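Local coordinates for protein integrase (Bovine immunodeficiency virus, PDB 3KKS) that probably catalyses the insertion of viral DNA into host DNA, as the catalytic core domain of a retroviral integrase with an RNase H-like fold, at residues A[5-10]-A[55-60]; A[39-44]-A[68-73]. One frame throughout, in Å; residues are numbered along the deposited sequence.

Overall arrangement
Interaction 1 is a parallel pairing of strands 4-12 and 56-59 within the five-stranded mixed sheet, and interaction 2 packs helix 38-51 beside helix 68-76. Their centres lie 12 Å apart and their nearest atoms about 4 Å apart, without touching. Along the chain the segments alternate: 5-10, 39-44, 55-60, then 68-73. Helix 38-51 is followed, after a short linker, by strand 56-59, and helices 63-66 and 68-76 lie in the crossover from that strand to its parallel neighbour 80-83. The contacts thus bring together strand pairing and helix packing of one RNase H-like core, in which the segments of interaction 1 hold D8 and D60, probably two of the active-site acids.

Interaction 1 (A[5-10]-A[55-60]); sequences WQMDNT and LHLHSD
W5 faces L57 and Q6 faces H58 in a short parallel ladder, with the CA atoms of W5 and L57 5.2 Å apart. The strand directions differ by 35°, and the last of the backbone bonds between the segments is the one from M7 N. W5 grips the residues flanking L57: its N donates to H56 O at 2.9 Å, and its O accepts the N-H of H58, with O and N 3.0 Å apart. The next rung runs from M7 N to H58 O and is 3.0 Å long. CA-H groups of Q6 and L57 add weaker contacts to the carbonyls of H58 and W5.

W5 and L57 share one face of the sheet, where L57 CD1 lies 4.1 Å from W5 CB. M7 joins them: its CG sits between backbone N and carbonyl carbon (chi1 55°), and the extended chain beyond it crosses L57 at about a right angle, bringing CE to 3.6 Å from L57 CG. The indole NE1 of W5 is hydrogen-bonded to T53 O.

This pairs the central strand of the RNase H-like integrase core with its parallel neighbour. The DDE triad of such cores typically has its first two aspartates on the first strand and just past the end of that neighbour, and D8 and D60 probably fill those positions. D8 OD1 comes within 3.4 Å of D60 OD2, the two carboxylate planes turned well out of parallel. The other oxygen of D60, OD1, accepts from the backbone N of G62.

Q6 and H58 run side by side on the opposite face. The amide meets the edge of the imidazole, its plane turned 76° from the ring, and Q6 NE2 approaches H58 CD2 to 3.6 Å. Across the ring from CD2, ND1 is hydrogen-bonded to T82 OG1 of strand 80-83.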
# COMPACT_ATOMS: atom_id res chain seq x y z
N TRP A 5 -2.62 3.44 -6.88
CA TRP A 5 -1.96 2.70 -5.82
C TRP A 5 -1.45 1.38 -6.38
O TRP A 5 -2.14 0.73 -7.15
CB TRP A 5 -2.93 2.38 -4.69
CG TRP A 5 -3.51 3.56 -3.98
CD1 TRP A 5 -4.42 4.44 -4.47
CD2 TRP A 5 -3.27 3.95 -2.62
NE1 TRP A 5 -4.77 5.36 -3.50
CE2 TRP A 5 -4.07 5.07 -2.35
CE3 TRP A 5 -2.45 3.44 -1.60
CZ2 TRP A 5 -4.09 5.71 -1.11
CZ3 TRP A 5 -2.46 4.07 -0.36
CH2 TRP A 5 -3.28 5.20 -0.12
N GLN A 6 -0.23 1.00 -5.99
CA GLN A 6 0.31 -0.27 -6.42
C GLN A 6 0.40 -1.17 -5.20
O GLN A 6 0.91 -0.77 -4.15
CB GLN A 6 1.70 -0.12 -7.04
CG GLN A 6 2.33 -1.48 -7.33
CD GLN A 6 3.47 -1.41 -8.32
OE1 GLN A 6 4.28 -2.34 -8.42
NE2 GLN A 6 3.54 -0.30 -9.08
N MET A 7 -0.09 -2.39 -5.35
CA MET A 7 -0.11 -3.34 -4.26
C MET A 7 0.75 -4.56 -4.53
O MET A 7 0.93 -4.97 -5.67
CB MET A 7 -1.54 -3.78 -3.99
CG MET A 7 -2.24 -4.33 -5.21
SD MET A 7 -3.94 -4.85 -4.87
CE MET A 7 -4.45 -5.34 -6.55
N ASP A 8 1.25 -5.14 -3.44
CA ASP A 8 2.09 -6.33 -3.50
C ASP A 8 2.00 -7.01 -2.14
O ASP A 8 1.67 -6.38 -1.13
CB ASP A 8 3.55 -5.96 -3.77
CG ASP A 8 3.80 -5.52 -5.19
OD1 ASP A 8 3.62 -6.35 -6.12
OD2 ASP A 8 4.17 -4.34 -5.40
N ASN A 9 2.28 -8.30 -2.13
CA ASN A 9 2.29 -9.06 -0.90
C ASN A 9 3.76 -9.25 -0.58
O ASN A 9 4.57 -9.46 -1.47
CB ASN A 9 1.63 -10.42 -1.10
CG ASN A 9 0.14 -10.31 -1.25
OD1 ASN A 9 -0.52 -9.62 -0.48
ND2 ASN A 9 -0.41 -10.99 -2.25
N THR A 10 4.10 -9.14 0.70
CA THR A 10 5.48 -9.33 1.09
C THR A 10 5.50 -10.20 2.32
O THR A 10 4.46 -10.54 2.88
CB THR A 10 6.16 -8.00 1.45
OG1 THR A 10 5.53 -7.44 2.60
CG2 THR A 10 6.07 -7.03 0.30
N LEU A 55 -8.36 5.32 -7.45
CA LEU A 55 -8.87 5.42 -8.82
C LEU A 55 -8.25 4.41 -9.76
O LEU A 55 -8.85 4.04 -10.76
CB LEU A 55 -8.63 6.84 -9.34
CG LEU A 55 -9.78 7.82 -9.11
CD1 LEU A 55 -10.64 7.38 -7.94
CD2 LEU A 55 -9.20 9.20 -8.87
N HIS A 56 -7.05 3.96 -9.43
CA HIS A 56 -6.37 3.01 -10.27
C HIS A 56 -5.53 2.08 -9.40
O HIS A 56 -4.80 2.54 -8.52
CB HIS A 56 -5.48 3.77 -11.27
CG HIS A 56 -4.85 2.91 -12.32
ND1 HIS A 56 -4.39 3.42 -13.51
CD2 HIS A 56 -4.57 1.59 -12.34
CE1 HIS A 56 -3.86 2.45 -14.23
NE2 HIS A 56 -3.96 1.32 -13.54
N LEU A 57 -5.65 0.78 -9.66
CA LEU A 57 -4.93 -0.23 -8.89
C LEU A 57 -4.00 -1.02 -9.81
O LEU A 57 -4.42 -1.49 -10.87
CB LEU A 57 -5.94 -1.15 -8.22
CG LEU A 57 -5.56 -1.89 -6.93
CD1 LEU A 57 -4.94 -0.94 -5.92
CD2 LEU A 57 -6.81 -2.53 -6.35
N HIS A 58 -2.74 -1.17 -9.41
CA HIS A 58 -1.76 -1.90 -10.20
C HIS A 58 -1.07 -2.97 -9.35
O HIS A 58 -0.97 -2.84 -8.13
CB HIS A 58 -0.71 -0.93 -10.74
CG HIS A 58 0.25 -1.55 -11.71
ND1 HIS A 58 -0.14 -1.99 -12.96
CD2 HIS A 58 1.57 -1.81 -11.62
CE1 HIS A 58 0.91 -2.49 -13.60
NE2 HIS A 58 1.96 -2.39 -12.81
N SER A 59 -0.60 -4.04 -9.99
CA SER A 59 0.09 -5.13 -9.30
C SER A 59 0.73 -6.08 -10.31
O SER A 59 0.69 -5.84 -11.51
CB SER A 59 -0.89 -5.91 -8.44
OG SER A 59 -1.90 -6.47 -9.25
N ASP A 60 1.33 -7.16 -9.81
CA ASP A 60 1.94 -8.14 -10.70
C ASP A 60 0.88 -9.16 -11.09
O ASP A 60 -0.26 -9.09 -10.64
CB ASP A 60 3.14 -8.84 -10.05
CG ASP A 60 2.79 -9.55 -8.75
OD1 ASP A 60 1.78 -10.28 -8.71
OD2 ASP A 60 3.54 -9.38 -7.76

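Interaction 2 (A[39-44]-A[68-73]); sequences LQVALC and HRIENL
A42 lies at the middle of the contact, its CB meeting L73 CD2 at 3.7 Å and I70 CD1 at 3.9 Å. These atoms join two helices of the RNase H-like fold that lie side by side: the axes of the two segments approach to 9.5 Å and are inclined by 20°. Helices 63-66 and 68-76 lie in the beta-alpha-beta crossover from strand 56-59 to the parallel strand 80-83. The small methyl of A42 lets the branched ends of I70 and L73 come close to the backbone of helix 38-51: I70 CD1 is 3.8 Å from A42 N, and L73 CD2 touches A42 O.

V41 stands beside A42 and crosses I70 at about a right angle, with CG1 against the same CD1 methyl at 3.9 Å. In the next shell V41 rests on C64 and F65 of helix 63-66, while I70 also reaches I45 and K81, and L73 reaches L46.

Toward the solvent side the packing passes to R69. Its CG is anti to the backbone N (chi1 153°), and bends further along carry CD past A42 CB and lay the guanidinium alongside L39. A crystal neighbour also touches R69 and may influence this pose. L39 CD2 covers one face of the guanidinium off-centre, 3.6 Å above the plane and almost equidistant from NH1 and NH2.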
# COMPACT_ATOMS: atom_id res chain seq x y z
N LEU A 39 -9.36 -13.79 -1.61
CA LEU A 39 -10.32 -13.35 -0.62
C LEU A 39 -9.69 -12.32 0.32
O LEU A 39 -10.27 -11.28 0.58
CB LEU A 39 -10.84 -14.56 0.18
CG LEU A 39 -11.89 -14.37 1.29
CD1 LEU A 39 -11.20 -14.00 2.58
CD2 LEU A 39 -12.90 -13.32 0.90
N GLN A 40 -8.50 -12.62 0.81
CA GLN A 40 -7.82 -11.68 1.69
C GLN A 40 -7.52 -10.41 0.92
O GLN A 40 -7.81 -9.31 1.39
CB GLN A 40 -6.52 -12.28 2.23
CG GLN A 40 -6.74 -13.50 3.11
CD GLN A 40 -7.79 -13.26 4.16
OE1 GLN A 40 -7.81 -12.22 4.81
NE2 GLN A 40 -8.67 -14.24 4.34
N VAL A 41 -6.98 -10.55 -0.29
CA VAL A 41 -6.68 -9.38 -1.10
C VAL A 41 -7.91 -8.50 -1.29
O VAL A 41 -7.82 -7.27 -1.21
CB VAL A 41 -6.12 -9.78 -2.48
CG1 VAL A 41 -6.06 -8.56 -3.40
CG2 VAL A 41 -4.72 -10.36 -2.30
N ALA A 42 -9.07 -9.11 -1.53
CA ALA A 42 -10.31 -8.37 -1.72
C ALA A 42 -10.65 -7.59 -0.45
O ALA A 42 -11.08 -6.44 -0.52
CB ALA A 42 -11.44 -9.32 -2.06
N LEU A 43 -10.46 -8.22 0.70
CA LEU A 43 -10.73 -7.56 1.98
C LEU A 43 -9.82 -6.33 2.10
O LEU A 43 -10.26 -5.26 2.51
CB LEU A 43 -10.48 -8.55 3.12
CG LEU A 43 -11.68 -9.16 3.85
CD1 LEU A 43 -12.89 -9.19 2.95
CD2 LEU A 43 -11.33 -10.55 4.34
N CYS A 44 -8.55 -6.50 1.73
CA CYS A 44 -7.58 -5.42 1.78
C CYS A 44 -7.98 -4.25 0.88
O CYS A 44 -7.88 -3.09 1.28
CB CYS A 44 -6.19 -5.92 1.39
SG CYS A 44 -5.39 -6.91 2.67
N HIS A 68 -11.03 -13.52 -10.91
CA HIS A 68 -12.24 -12.81 -11.33
C HIS A 68 -12.79 -12.05 -10.14
O HIS A 68 -13.41 -11.00 -10.28
CB HIS A 68 -13.29 -13.79 -11.85
CG HIS A 68 -13.03 -14.27 -13.25
ND1 HIS A 68 -13.52 -15.47 -13.73
CD2 HIS A 68 -12.35 -13.70 -14.27
CE1 HIS A 68 -13.14 -15.62 -14.99
NE2 HIS A 68 -12.43 -14.56 -15.34
N ARG A 69 -12.54 -12.60 -8.96
CA ARG A 69 -12.97 -11.99 -7.71
C ARG A 69 -12.44 -10.55 -7.65
O ARG A 69 -13.19 -9.61 -7.42
CB ARG A 69 -12.41 -12.82 -6.53
CG ARG A 69 -12.20 -12.05 -5.24
CD ARG A 69 -13.37 -12.16 -4.29
NE ARG A 69 -13.47 -13.50 -3.70
CZ ARG A 69 -14.33 -13.83 -2.75
NH1 ARG A 69 -15.18 -12.93 -2.27
NH2 ARG A 69 -14.35 -15.07 -2.28
N ILE A 70 -11.14 -10.39 -7.89
CA ILE A 70 -10.50 -9.09 -7.85
C ILE A 70 -10.86 -8.21 -9.03
O ILE A 70 -11.07 -7.00 -8.88
CB ILE A 70 -8.96 -9.24 -7.79
CG1 ILE A 70 -8.59 -10.13 -6.61
CG2 ILE A 70 -8.30 -7.88 -7.68
CD1 ILE A 70 -9.29 -9.75 -5.30
N GLU A 71 -10.94 -8.83 -10.21
CA GLU A 71 -11.30 -8.11 -11.43
C GLU A 71 -12.71 -7.55 -11.33
O GLU A 71 -12.96 -6.40 -11.67
CB GLU A 71 -11.20 -9.04 -12.63
CG GLU A 71 -10.05 -8.70 -13.59
CD GLU A 71 -8.98 -9.78 -13.64
OE1 GLU A 71 -9.34 -10.96 -13.82
OE2 GLU A 71 -7.79 -9.43 -13.50
N ASN A 72 -13.65 -8.36 -10.85
CA ASN A 72 -15.01 -7.87 -10.72
C ASN A 72 -15.14 -6.86 -9.57
O ASN A 72 -15.93 -5.92 -9.65
CB ASN A 72 -15.98 -9.04 -10.51
CG ASN A 72 -16.14 -9.89 -11.77
OD1 ASN A 72 -15.86 -9.45 -12.88
ND2 ASN A 72 -16.61 -11.12 -11.59
N LEU A 73 -14.37 -7.05 -8.51
CA LEU A 73 -14.41 -6.14 -7.37
C LEU A 73 -14.01 -4.72 -7.80
O LEU A 73 -14.64 -3.74 -7.40
CB LEU A 73 -13.49 -6.62 -6.25
CG LEU A 73 -13.34 -5.65 -5.07
CD1 LEU A 73 -14.72 -5.26 -4.57
CD2 LEU A 73 -12.52 -6.29 -3.97